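PDB 4RM4: putative cytochrome P450 YjiB from Bacillus subtilis subsp. subtilis, which probably acts as a heme-dependent monooxygenase of the cytochrome P450 family, inserting one atom of molecular oxygen into its substrates. Local coordinates for residues T297-G301 / H302-E306; N337-I340 / A341-H344; A355-E358 / A359-L363; T379-N383 / S384-G388. One frame throughout, in Å; residues are numbered along the deposited sequence.

How the interactions relate
The four contacts follow one another along the chain within one cytochrome P450 fold. Interaction 1 is a two-stranded hairpin at the periphery, its centre about 28 Å from that of the chain. Interactions 2 and 3 both touch the heme, and their centres lie about 17 Å apart. They meet directly: Phe342 of the loop before helix 352-369 packs on Ala355 and Arg356 of that helix. Interaction 4 comes next, in the turn between strands 374-380 and 389-395, with its centre about 21 Å from that of interaction 3. Loop 337-344 and helix 352-369 thus line the same, cysteine side of the heme. Interaction 1 stands apart, and the centres of interactions 1 and 3 are about 39 Å apart.

Interaction 1: residues T297-G301 / H302-E306; sequences TEIGG and HLIKE
Ile299 and Ile304 meet on one face of a short two-stranded ribbon. CD1 of Ile304 presses on CG1 of Ile299 at 3.4 Å, tighter than usual for two carbons, and also touches CB of Ile299. The two side chains cross obliquely. In Ile304, CG1 lies anti to the carbonyl carbon (chi1 -59°) and the chain then runs extended, which carries CD1 over to its neighbour. On the other face, CG of Glu298 lies 4.0 Å from CA of Leu303. CD1 of Leu303 reaches back to the carbonyl O of Thr297 at 3.6 Å.

The backbone beneath is an antiparallel beta hairpin closed by a type I' turn from Ile299 to His302. Thr297 and Ile304 form a hydrogen-bonded pair, and Ile304 N to Thr297 O is the shorter of its two bonds at 2.7 Å. Ile299 and His302 form the second such pair, with Ile299 N donating to His302 O at 2.8 Å. Glu298 and Leu303 are the non-hydrogen-bonded pair between them. Gly300 and Gly301 fill the turn, both with positive phi; at Gly301 a side chain would jam against the carbonyl O of Gly300. The His302 ring stands beside the turn, with Ile299 O at its edge and in its plane. Its ND1 makes a weak hydrogen bond of 3.4 Å to Gly300 O.

Outside the hairpin, Ile299 packs on Val59 of helix 53-61 and on Phe66. Ile304 rests on Trp48 of strand 47-50. At the open end of the hairpin, Glu306 N donates to OD1 of Asp296, the residue just before the first strand.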
loop_
_atom_site.group_PDB
_atom_site.type_symbol
_atom_site.label_atom_id
_atom_site.label_comp_id
_atom_site.label_asym_id
_atom_site.label_seq_id
_atom_site.Cartn_x
_atom_site.Cartn_y
_atom_site.Cartn_z
ATOM N N THR A 297 19.984 -20.002 -8.653
ATOM C CA THR A 297 19.648 -20.564 -7.354
ATOM C C THR A 297 18.304 -21.282 -7.425
ATOM O O THR A 297 17.567 -21.133 -8.395
ATOM C CB THR A 297 19.611 -19.486 -6.257
ATOM O OG1 THR A 297 19.551 -20.116 -4.972
ATOM C CG2 THR A 297 18.411 -18.572 -6.436
ATOM N N GLU A 298 17.983 -22.066 -6.406
ATOM C CA GLU A 298 16.741 -22.826 -6.443
ATOM C C GLU A 298 15.694 -22.258 -5.504
ATOM O O GLU A 298 15.991 -21.848 -4.389
ATOM C CB GLU A 298 16.993 -24.302 -6.131
ATOM C CG GLU A 298 17.782 -25.020 -7.212
ATOM C CD GLU A 298 17.950 -26.497 -6.914
ATOM O OE1 GLU A 298 17.236 -27.005 -6.018
ATOM O OE2 GLU A 298 18.790 -27.139 -7.576
ATOM N N ILE A 299 14.454 -22.235 -5.973
ATOM C CA ILE A 299 13.346 -21.828 -5.135
ATOM C C ILE A 299 12.297 -22.922 -5.190
ATOM O O ILE A 299 11.814 -23.268 -6.260
ATOM C CB ILE A 299 12.742 -20.489 -5.591
ATOM C CG1 ILE A 299 13.695 -19.338 -5.255
ATOM C CG2 ILE A 299 11.403 -20.259 -4.916
ATOM C CD1 ILE A 299 13.854 -19.095 -3.754
ATOM N N GLY A 300 11.973 -23.480 -4.030
ATOM C CA GLY A 300 11.049 -24.592 -3.952
ATOM C C GLY A 300 11.510 -25.766 -4.790
ATOM O O GLY A 300 10.698 -26.528 -5.288
ATOM N N GLY A 301 12.824 -25.896 -4.965
ATOM C CA GLY A 301 13.375 -26.987 -5.750
ATOM C C GLY A 301 13.398 -26.751 -7.252
ATOM O O GLY A 301 13.621 -27.681 -8.026
ATOM N N HIS A 302 13.175 -25.506 -7.671
ATOM C CA HIS A 302 13.231 -25.149 -9.082
ATOM C C HIS A 302 14.392 -24.186 -9.336
ATOM O O HIS A 302 14.560 -23.208 -8.611
ATOM C CB HIS A 302 11.924 -24.485 -9.533
ATOM C CG HIS A 302 10.751 -25.414 -9.592
ATOM N ND1 HIS A 302 9.961 -25.690 -8.496
ATOM C CD2 HIS A 302 10.225 -26.118 -10.622
ATOM C CE1 HIS A 302 9.003 -26.533 -8.846
ATOM N NE2 HIS A 302 9.144 -26.811 -10.128
ATOM N N LEU A 303 15.171 -24.445 -10.383
ATOM C CA LEU A 303 16.335 -23.615 -10.678
ATOM C C LEU A 303 15.982 -22.302 -11.379
ATOM O O LEU A 303 15.510 -22.289 -12.513
ATOM C CB LEU A 303 17.358 -24.391 -11.510
ATOM C CG LEU A 303 18.577 -23.619 -12.040
ATOM C CD1 LEU A 303 19.410 -23.001 -10.921
ATOM C CD2 LEU A 303 19.443 -24.534 -12.901
ATOM N N ILE A 304 16.222 -21.202 -10.686
ATOM C CA ILE A 304 15.993 -19.877 -11.242
ATOM C C ILE A 304 17.324 -19.322 -11.723
ATOM O O ILE A 304 18.268 -19.224 -10.959
ATOM C CB ILE A 304 15.348 -18.985 -10.192
ATOM C CG1 ILE A 304 14.026 -19.650 -9.762
ATOM C CG2 ILE A 304 15.154 -17.557 -10.723
ATOM C CD1 ILE A 304 13.308 -18.968 -8.642
ATOM N N LYS A 305 17.389 -18.976 -13.000
ATOM C CA LYS A 305 18.639 -18.547 -13.625
ATOM C C LYS A 305 18.983 -17.118 -13.257
ATOM O O LYS A 305 18.083 -16.286 -13.099
ATOM C CB LYS A 305 18.533 -18.640 -15.147
ATOM C CG LYS A 305 18.354 -20.040 -15.688
ATOM C CD LYS A 305 18.148 -19.996 -17.199
ATOM C CE LYS A 305 18.152 -21.387 -17.819
ATOM N NZ LYS A 305 17.965 -21.313 -19.299
ATOM N N GLU A 306 20.277 -16.825 -13.143
ATOM C CA GLU A 306 20.719 -15.450 -12.918
ATOM C C GLU A 306 20.088 -14.553 -13.957
ATOM O O GLU A 306 20.109 -14.855 -15.154
ATOM C CB GLU A 306 22.246 -15.316 -12.938
ATOM C CG GLU A 306 22.704 -13.859 -12.964
ATOM C CD GLU A 306 24.181 -13.680 -12.632
ATOM O OE1 GLU A 306 24.864 -14.687 -12.362
ATOM O OE2 GLU A 306 24.653 -12.519 -12.627
#

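Interaction 2: residues N337-I340 / A341-H344; sequences NPHI and AFGH. With HEM (protoporphyrin IX containing Fe), chain B.
Ile340 to Gly343 form a type I beta turn, in which Gly343 N bonds to Ile340 O at 3.0 Å with the donor well above the carbonyl plane. The turn lies in the heme-binding loop of the P450 fold, ahead of Cys349, the probable axial ligand of the iron. Just before it, the His339 imidazole turns its edge to the chain. Its CG sits between the backbone N and the carbonyl carbon (chi1 67°), which brings ND1 to the N-H of Ala341, two residues on. ND1 accepts a 3.0 Å hydrogen bond from Ala341 N, with the donor only 9° out of the ring plane. On the far side of the ring, NE2 bonds to Glu277 OE1, so the ring is held at both nitrogens. With an alanine here, Ala341 N would probably lose this acceptor and Glu277 OE1 this partner.

Water 1 ties the turn together. It accepts from Phe342 N and donates to His339 O and Gly343 O. Gly343 suits the site by its lack of a side chain: a CB there would crowd the heme propionate carbon CAA. The Phe342 ring lies between the His339 ring and the heme. Its CD1 is 4.1 Å from CE1 of His339. Across the ring from CD1, the CD2-CE2 side comes obliquely to the porphyrin, CE2 lying 3.6 Å from heme C2B.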
loop_
_atom_site.group_PDB
_atom_site.type_symbol
_atom_site.label_atom_id
_atom_site.label_comp_id
_atom_site.label_asym_id
_atom_site.label_seq_id
_atom_site.Cartn_x
_atom_site.Cartn_y
_atom_site.Cartn_z
ATOM N N ASN A 337 0.075 -13.183 13.844
ATOM C CA ASN A 337 -0.358 -13.015 12.465
ATOM C C ASN A 337 0.785 -12.511 11.591
ATOM O O ASN A 337 0.847 -11.327 11.274
ATOM C CB ASN A 337 -1.528 -12.030 12.416
ATOM C CG ASN A 337 -2.315 -12.129 11.120
ATOM O OD1 ASN A 337 -1.858 -12.733 10.153
ATOM N ND2 ASN A 337 -3.502 -11.545 11.104
ATOM N N PRO A 338 1.696 -13.416 11.203
ATOM C CA PRO A 338 2.919 -13.116 10.447
ATOM C C PRO A 338 2.673 -12.975 8.941
ATOM O O PRO A 338 3.365 -13.581 8.113
ATOM C CB PRO A 338 3.790 -14.342 10.727
ATOM C CG PRO A 338 2.797 -15.456 10.881
ATOM C CD PRO A 338 1.556 -14.856 11.473
ATOM N N HIS A 339 1.690 -12.163 8.581
ATOM C CA HIS A 339 1.445 -11.893 7.173
ATOM C C HIS A 339 2.635 -11.146 6.569
ATOM O O HIS A 339 3.455 -10.558 7.275
ATOM C CB HIS A 339 0.164 -11.082 6.993
ATOM C CG HIS A 339 0.246 -9.690 7.533
ATOM N ND1 HIS A 339 0.946 -8.681 6.898
ATOM C CD2 HIS A 339 -0.286 -9.137 8.647
ATOM C CE1 HIS A 339 0.845 -7.570 7.606
ATOM N NE2 HIS A 339 0.097 -7.817 8.668
ATOM N N ILE A 340 2.734 -11.166 5.258
ATOM C CA ILE A 340 3.770 -10.383 4.619
ATOM C C ILE A 340 3.179 -9.305 3.715
ATOM O O ILE A 340 3.719 -8.986 2.674
ATOM C CB ILE A 340 4.824 -11.268 3.937
ATOM C CG1 ILE A 340 4.189 -12.476 3.249
ATOM C CG2 ILE A 340 5.791 -11.807 4.986
ATOM C CD1 ILE A 340 5.236 -13.475 2.774
ATOM N N ALA A 341 2.081 -8.704 4.162
ATOM C CA ALA A 341 1.438 -7.674 3.356
ATOM C C ALA A 341 2.339 -6.463 3.152
ATOM O O ALA A 341 2.222 -5.766 2.142
ATOM C CB ALA A 341 0.139 -7.254 3.983
ATOM N N PHE A 342 3.244 -6.224 4.105
ATOM C CA PHE A 342 4.138 -5.066 4.050
ATOM C C PHE A 342 5.535 -5.478 3.564
ATOM O O PHE A 342 6.494 -4.695 3.630
ATOM C CB PHE A 342 4.264 -4.435 5.445
ATOM C CG PHE A 342 3.062 -3.636 5.883
ATOM C CD1 PHE A 342 2.499 -3.844 7.131
ATOM C CD2 PHE A 342 2.529 -2.648 5.077
ATOM C CE1 PHE A 342 1.431 -3.080 7.563
ATOM C CE2 PHE A 342 1.448 -1.880 5.496
ATOM C CZ PHE A 342 0.895 -2.101 6.742
ATOM N N GLY A 343 5.654 -6.713 3.088
ATOM C CA GLY A 343 6.954 -7.242 2.695
ATOM C C GLY A 343 7.721 -7.865 3.855
ATOM O O GLY A 343 7.134 -8.281 4.873
ATOM N N HIS A 344 9.041 -7.938 3.685
ATOM C CA HIS A 344 9.919 -8.620 4.617
ATOM C C HIS A 344 11.361 -8.284 4.309
ATOM O O HIS A 344 11.792 -8.399 3.162
ATOM C CB HIS A 344 9.742 -10.144 4.461
ATOM C CG HIS A 344 10.761 -10.941 5.213
ATOM N ND1 HIS A 344 11.001 -10.755 6.556
ATOM C CD2 HIS A 344 11.604 -11.922 4.810
ATOM C CE1 HIS A 344 11.942 -11.595 6.955
ATOM N NE2 HIS A 344 12.323 -12.316 5.914
HETATM C CHA HEM B . 7.521 -0.688 0.620
HETATM C CHB HEM B . 3.022 -2.416 1.036
HETATM C CHC HEM B . 1.475 1.942 2.579
HETATM C CHD HEM B . 5.859 3.802 1.683
HETATM C C1A HEM B . 6.448 -1.555 0.635
HETATM C C2A HEM B . 6.491 -2.983 0.394
HETATM C C3A HEM B . 5.249 -3.462 0.509
HETATM C C4A HEM B . 4.378 -2.360 0.842
HETATM C CMA HEM B . 4.804 -4.939 0.324
HETATM C CAA HEM B . 7.752 -3.823 0.071
HETATM C CBA HEM B . 8.130 -3.683 -1.392
HETATM C CGA HEM B . 9.166 -4.706 -1.799
HETATM O O1A HEM B . 9.489 -4.730 -3.014
HETATM O O2A HEM B . 9.651 -5.480 -0.935
HETATM C C1B HEM B . 2.247 -1.391 1.520
HETATM C C2B HEM B . 0.872 -1.525 1.962
HETATM C C3B HEM B . 0.447 -0.320 2.366
HETATM C C4B HEM B . 1.536 0.618 2.226
HETATM C CMB HEM B . 0.074 -2.847 1.935
HETATM C CAB HEM B . -0.920 0.100 2.954
HETATM C CBB HEM B . -1.740 -0.810 3.483
HETATM C C1C HEM B . 2.532 2.811 2.502
HETATM C C2C HEM B . 2.533 4.197 2.927
HETATM C C3C HEM B . 3.751 4.695 2.675
HETATM C C4C HEM B . 4.549 3.654 2.090
HETATM C CMC HEM B . 1.312 4.897 3.562
HETATM C CAC HEM B . 4.318 6.117 2.909
HETATM C CBC HEM B . 3.572 7.187 3.196
HETATM C C1D HEM B . 6.700 2.785 1.291
HETATM C C2D HEM B . 8.069 2.981 0.906
HETATM C C3D HEM B . 8.602 1.582 0.573
HETATM C C4D HEM B . 7.489 0.680 0.798
HETATM C CMD HEM B . 8.822 4.323 0.856
HETATM C CAD HEM B . 10.035 1.225 0.111
HETATM C CBD HEM B . 10.859 0.893 1.358
HETATM C CGD HEM B . 12.240 0.431 0.957
HETATM O O1D HEM B . 13.139 0.417 1.843
HETATM O O2D HEM B . 12.425 0.109 -0.245
HETATM N NA HEM B . 5.134 -1.214 0.897
HETATM N NB HEM B . 2.606 -0.063 1.690
HETATM N NC HEM B . 3.779 2.507 1.990
HETATM N ND HEM B . 6.401 1.435 1.226
HETATM FE FE HEM B . 4.526 0.622 1.592
HETATM O O HOH W 1 4.480 -7.765 6.195
HETATM O O HOH W 2 3.848 0.782 -0.744
#

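Interaction 3: residues A355-E358 / A359-L363; sequences ARLE and ANIAL. With HEM (protoporphyrin IX containing Fe), chain B.
Glu358 O accepts the shortest hydrogen bond here, 2.7 Å from Ala362 N at an N-H...O angle of 164°. CB of Ala362 lies close to the same oxygen, at 3.1 Å. The three preceding bonds of the helix are alike: Ala355 O takes Ala359 N, Arg356 O takes Asn360 N, and Leu357 O takes Ile361 N at 3.0 Å. In each bond the donor is tilted some 20° to 25° from the carbonyl plane.

On one flank, Leu357 and Ile361 lie side by side and point the same way. Their CD1 atoms touch at 3.7 Å. The CG of Leu357 is anti to its backbone nitrogen (chi1 177°), and this swings the isobutyl group along the helix to its neighbour one turn on. CG1 of Ile361 also passes 3.6 Å from Leu357 O.

These residues belong to helix 352-369, which follows the probable heme ligand Cys349 and corresponds to the L helix of P450s. It runs beside the heme on the side of the cysteine loop. Ala355 meets the cofactor: its CB is 3.6 Å from CAB of a heme vinyl group.

Other faces of the helix meet other helices. Leu357 and Ile361 pack on helix 102-123, through Ile112 and Thr116 among others. Ala362 and Leu363 lie against helix 226-257, touching Ile248 and Ala251. The Arg356 side chain leaves the helix, and its NE forms a salt bridge with Glu277 OE2.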
loop_
_atom_site.group_PDB
_atom_site.type_symbol
_atom_site.label_atom_id
_atom_site.label_comp_id
_atom_site.label_asym_id
_atom_site.label_seq_id
_atom_site.Cartn_x
_atom_site.Cartn_y
_atom_site.Cartn_z
ATOM N N ALA A 355 0.319 3.536 7.672
ATOM C CA ALA A 355 -0.823 2.806 7.094
ATOM C C ALA A 355 -1.660 2.175 8.204
ATOM O O ALA A 355 -2.898 2.265 8.197
ATOM C CB ALA A 355 -0.358 1.743 6.088
ATOM N N ARG A 356 -0.986 1.541 9.162
ATOM C CA ARG A 356 -1.675 0.993 10.329
ATOM C C ARG A 356 -2.466 2.077 11.061
ATOM O O ARG A 356 -3.622 1.860 11.425
ATOM C CB ARG A 356 -0.683 0.297 11.274
ATOM C CG ARG A 356 -0.110 -0.991 10.664
ATOM C CD ARG A 356 0.938 -1.637 11.538
ATOM N NE ARG A 356 1.091 -3.050 11.191
ATOM C CZ ARG A 356 2.255 -3.673 11.041
ATOM N NH1 ARG A 356 3.403 -3.020 11.224
ATOM N NH2 ARG A 356 2.262 -4.967 10.732
ATOM N N LEU A 357 -1.842 3.235 11.280
ATOM C CA LEU A 357 -2.498 4.353 11.967
ATOM C C LEU A 357 -3.688 4.881 11.180
ATOM O O LEU A 357 -4.772 5.073 11.734
ATOM C CB LEU A 357 -1.511 5.498 12.215
ATOM C CG LEU A 357 -2.100 6.748 12.876
ATOM C CD1 LEU A 357 -2.775 6.422 14.209
ATOM C CD2 LEU A 357 -1.005 7.782 13.065
ATOM N N GLU A 358 -3.482 5.151 9.892
ATOM C CA GLU A 358 -4.593 5.594 9.051
ATOM C C GLU A 358 -5.784 4.612 9.061
ATOM O O GLU A 358 -6.937 5.019 9.206
ATOM C CB GLU A 358 -4.115 5.864 7.623
ATOM C CG GLU A 358 -3.158 7.045 7.517
ATOM C CD GLU A 358 -2.946 7.479 6.081
ATOM O OE1 GLU A 358 -1.775 7.625 5.667
ATOM O OE2 GLU A 358 -3.949 7.656 5.354
ATOM N N ALA A 359 -5.505 3.321 8.915
ATOM C CA ALA A 359 -6.569 2.320 8.874
ATOM C C ALA A 359 -7.297 2.210 10.207
ATOM O O ALA A 359 -8.527 2.111 10.246
ATOM C CB ALA A 359 -6.005 0.961 8.468
ATOM N N ASN A 360 -6.541 2.212 11.300
ATOM C CA ASN A 360 -7.172 2.110 12.613
ATOM C C ASN A 360 -8.131 3.272 12.809
ATOM O O ASN A 360 -9.283 3.082 13.199
ATOM C CB ASN A 360 -6.125 2.102 13.722
ATOM C CG ASN A 360 -6.737 1.953 15.106
ATOM O OD1 ASN A 360 -7.789 2.518 15.403
ATOM N ND2 ASN A 360 -6.084 1.174 15.956
ATOM N N ILE A 361 -7.643 4.477 12.537
ATOM C CA ILE A 361 -8.457 5.676 12.686
ATOM C C ILE A 361 -9.628 5.718 11.707
ATOM O O ILE A 361 -10.775 5.941 12.102
ATOM C CB ILE A 361 -7.607 6.943 12.558
ATOM C CG1 ILE A 361 -6.810 7.140 13.851
ATOM C CG2 ILE A 361 -8.496 8.140 12.237
ATOM C CD1 ILE A 361 -5.955 8.374 13.882
ATOM N N ALA A 362 -9.348 5.472 10.433
ATOM C CA ALA A 362 -10.413 5.423 9.445
ATOM C C ALA A 362 -11.492 4.405 9.813
ATOM O O ALA A 362 -12.675 4.732 9.807
ATOM C CB ALA A 362 -9.862 5.148 8.077
ATOM N N LEU A 363 -11.097 3.176 10.143
ATOM C CA LEU A 363 -12.095 2.131 10.396
ATOM C C LEU A 363 -12.853 2.379 11.689
ATOM O O LEU A 363 -14.086 2.292 11.727
ATOM C CB LEU A 363 -11.449 0.750 10.431
ATOM C CG LEU A 363 -10.777 0.387 9.108
ATOM C CD1 LEU A 363 -9.917 -0.846 9.261
ATOM C CD2 LEU A 363 -11.826 0.212 8.003
HETATM C CHA HEM B . 7.521 -0.688 0.620
HETATM C CHB HEM B . 3.022 -2.416 1.036
HETATM C CHC HEM B . 1.475 1.942 2.579
HETATM C CHD HEM B . 5.859 3.802 1.683
HETATM C C1A HEM B . 6.448 -1.555 0.635
HETATM C C2A HEM B . 6.491 -2.983 0.394
HETATM C C3A HEM B . 5.249 -3.462 0.509
HETATM C C4A HEM B . 4.378 -2.360 0.842
HETATM C CMA HEM B . 4.804 -4.939 0.324
HETATM C CAA HEM B . 7.752 -3.823 0.071
HETATM C CBA HEM B . 8.130 -3.683 -1.392
HETATM C CGA HEM B . 9.166 -4.706 -1.799
HETATM O O1A HEM B . 9.489 -4.730 -3.014
HETATM O O2A HEM B . 9.651 -5.480 -0.935
HETATM C C1B HEM B . 2.247 -1.391 1.520
HETATM C C2B HEM B . 0.872 -1.525 1.962
HETATM C C3B HEM B . 0.447 -0.320 2.366
HETATM C C4B HEM B . 1.536 0.618 2.226
HETATM C CMB HEM B . 0.074 -2.847 1.935
HETATM C CAB HEM B . -0.920 0.100 2.954
HETATM C CBB HEM B . -1.740 -0.810 3.483
HETATM C C1C HEM B . 2.532 2.811 2.502
HETATM C C2C HEM B . 2.533 4.197 2.927
HETATM C C3C HEM B . 3.751 4.695 2.675
HETATM C C4C HEM B . 4.549 3.654 2.090
HETATM C CMC HEM B . 1.312 4.897 3.562
HETATM C CAC HEM B . 4.318 6.117 2.909
HETATM C CBC HEM B . 3.572 7.187 3.196
HETATM C C1D HEM B . 6.700 2.785 1.291
HETATM C C2D HEM B . 8.069 2.981 0.906
HETATM C C3D HEM B . 8.602 1.582 0.573
HETATM C C4D HEM B . 7.489 0.680 0.798
HETATM C CMD HEM B . 8.822 4.323 0.856
HETATM C CAD HEM B . 10.035 1.225 0.111
HETATM C CBD HEM B . 10.859 0.893 1.358
HETATM C CGD HEM B . 12.240 0.431 0.957
HETATM O O1D HEM B . 13.139 0.417 1.843
HETATM O O2D HEM B . 12.425 0.109 -0.245
HETATM N NA HEM B . 5.134 -1.214 0.897
HETATM N NB HEM B . 2.606 -0.063 1.690
HETATM N NC HEM B . 3.779 2.507 1.990
HETATM N ND HEM B . 6.401 1.435 1.226
HETATM FE FE HEM B . 4.526 0.622 1.592
HETATM O O HOH W 2 3.848 0.782 -0.744
#

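Interaction 4: residues T379-N383 / S384-G388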
loop_
_atom_site.group_PDB
_atom_site.type_symbol
_atom_site.label_atom_id
_atom_site.label_comp_id
_atom_site.label_asym_id
_atom_site.label_seq_id
_atom_site.Cartn_x
_atom_site.Cartn_y
_atom_site.Cartn_z
ATOM N N THR A 379 -17.262 -2.638 -7.418
ATOM C CA THR A 379 -16.623 -2.669 -8.714
ATOM C C THR A 379 -15.144 -2.815 -8.433
ATOM O O THR A 379 -14.544 -1.955 -7.793
ATOM C CB THR A 379 -16.861 -1.372 -9.496
ATOM O OG1 THR A 379 -18.270 -1.122 -9.575
ATOM C CG2 THR A 379 -16.284 -1.491 -10.905
ATOM N N PRO A 380 -14.561 -3.934 -8.867
ATOM C CA PRO A 380 -13.163 -4.222 -8.548
ATOM C C PRO A 380 -12.215 -3.466 -9.463
ATOM O O PRO A 380 -12.545 -3.185 -10.616
ATOM C CB PRO A 380 -13.042 -5.731 -8.818
ATOM C CG PRO A 380 -14.462 -6.240 -8.967
ATOM C CD PRO A 380 -15.232 -5.081 -9.503
ATOM N N ILE A 381 -11.035 -3.146 -8.957
ATOM C CA ILE A 381 -9.979 -2.673 -9.832
ATOM C C ILE A 381 -9.497 -3.832 -10.694
ATOM O O ILE A 381 -9.247 -4.929 -10.185
ATOM C CB ILE A 381 -8.791 -2.131 -9.031
ATOM C CG1 ILE A 381 -9.256 -1.013 -8.099
ATOM C CG2 ILE A 381 -7.693 -1.654 -9.974
ATOM C CD1 ILE A 381 -8.220 -0.612 -7.045
ATOM N N GLU A 382 -9.373 -3.595 -11.998
ATOM C CA GLU A 382 -8.871 -4.622 -12.912
ATOM C C GLU A 382 -7.412 -4.357 -13.260
ATOM O O GLU A 382 -7.105 -3.794 -14.312
ATOM C CB GLU A 382 -9.723 -4.703 -14.185
ATOM C CG GLU A 382 -11.137 -5.243 -13.971
ATOM C CD GLU A 382 -12.123 -4.180 -13.508
ATOM O OE1 GLU A 382 -11.771 -2.978 -13.526
ATOM O OE2 GLU A 382 -13.258 -4.547 -13.127
ATOM N N ASN A 383 -6.523 -4.766 -12.359
ATOM C CA ASN A 383 -5.095 -4.522 -12.498
ATOM C C ASN A 383 -4.323 -5.575 -11.721
ATOM O O ASN A 383 -4.429 -5.647 -10.500
ATOM C CB ASN A 383 -4.746 -3.134 -11.962
ATOM C CG ASN A 383 -3.301 -2.755 -12.212
ATOM O OD1 ASN A 383 -2.436 -3.619 -12.334
ATOM N ND2 ASN A 383 -3.033 -1.457 -12.288
ATOM N N SER A 384 -3.547 -6.390 -12.428
ATOM C CA SER A 384 -2.838 -7.507 -11.805
ATOM C C SER A 384 -2.082 -7.125 -10.527
ATOM O O SER A 384 -2.152 -7.838 -9.521
ATOM C CB SER A 384 -1.878 -8.155 -12.808
ATOM O OG SER A 384 -2.584 -8.927 -13.763
ATOM N N VAL A 385 -1.375 -5.997 -10.568
ATOM C CA VAL A 385 -0.479 -5.605 -9.481
ATOM C C VAL A 385 -1.199 -4.932 -8.302
ATOM O O VAL A 385 -0.572 -4.549 -7.312
ATOM C CB VAL A 385 0.656 -4.685 -10.018
ATOM C CG1 VAL A 385 0.071 -3.436 -10.664
ATOM C CG2 VAL A 385 1.636 -4.317 -8.915
ATOM N N ILE A 386 -2.515 -4.790 -8.414
ATOM C CA ILE A 386 -3.299 -4.057 -7.428
ATOM C C ILE A 386 -4.493 -4.894 -6.980
ATOM O O ILE A 386 -5.105 -5.570 -7.801
ATOM C CB ILE A 386 -3.816 -2.731 -8.031
ATOM C CG1 ILE A 386 -2.640 -1.827 -8.401
ATOM C CG2 ILE A 386 -4.758 -2.030 -7.068
ATOM C CD1 ILE A 386 -3.054 -0.503 -9.005
ATOM N N TYR A 387 -4.796 -4.883 -5.683
ATOM C CA TYR A 387 -6.001 -5.547 -5.182
ATOM C C TYR A 387 -6.863 -4.577 -4.378
ATOM O O TYR A 387 -6.509 -4.191 -3.270
ATOM C CB TYR A 387 -5.669 -6.789 -4.341
ATOM C CG TYR A 387 -6.918 -7.530 -3.910
ATOM C CD1 TYR A 387 -7.646 -8.297 -4.822
ATOM C CD2 TYR A 387 -7.399 -7.415 -2.619
ATOM C CE1 TYR A 387 -8.814 -8.957 -4.435
ATOM C CE2 TYR A 387 -8.542 -8.074 -2.222
ATOM C CZ TYR A 387 -9.253 -8.836 -3.130
ATOM O OH TYR A 387 -10.393 -9.476 -2.717
ATOM N N GLY A 388 -8.006 -4.191 -4.932
ATOM C CA GLY A 388 -8.894 -3.281 -4.237
ATOM C C GLY A 388 -10.125 -2.947 -5.050
ATOM O O GLY A 388 -10.427 -3.634 -6.020
HETATM O O HOH W 3 -8.953 -5.940 -7.374
#
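Asn383 turns its side chain across the tight loop that follows it, where an Asx turn to Val385 accompanies a type I beta turn from Asn383 to Ile386. The loop lies in the connection between antiparallel strands 374-380 and 389-395. From CB, which is 4.1 Å from CB of Ile386, the chain goes to CG, placed anti to the backbone nitrogen (chi1 -174°). That torsion puts the amide over the turn. CG itself lies 3.8 Å from CG1 of Val385. At the tip, OD1 accepts a 3.1 Å hydrogen bond from Val385 N, the donor standing above the plane of the amide carbonyl. OD1 also lies 3.0 Å from CG1 of Val385. The other branch, ND2, rests 3.4 Å from CD1 of Ile386. The backbone adds Ile386 N to Asn383 O at 3.0 Å, so both oxygens of this residue hold the turn. A leucine here would probably deprive Val385 N of its acceptor, leaving the backbone bond to Ile386 N as the remaining tie across the turn described here.

Further back, Ile381 and Ile386 cross, both resting on Glu242 and Asn246 of helix 226-257. CD1 of Ile381 touches CG2 of Ile386 and also lies against the backbone of Gly388. Water 3 accepts from Gly388 N and lies near Ile381 O. Beside it, Ile381 N donates almost straight to Gly388 O, at 3.0 Å and 173°.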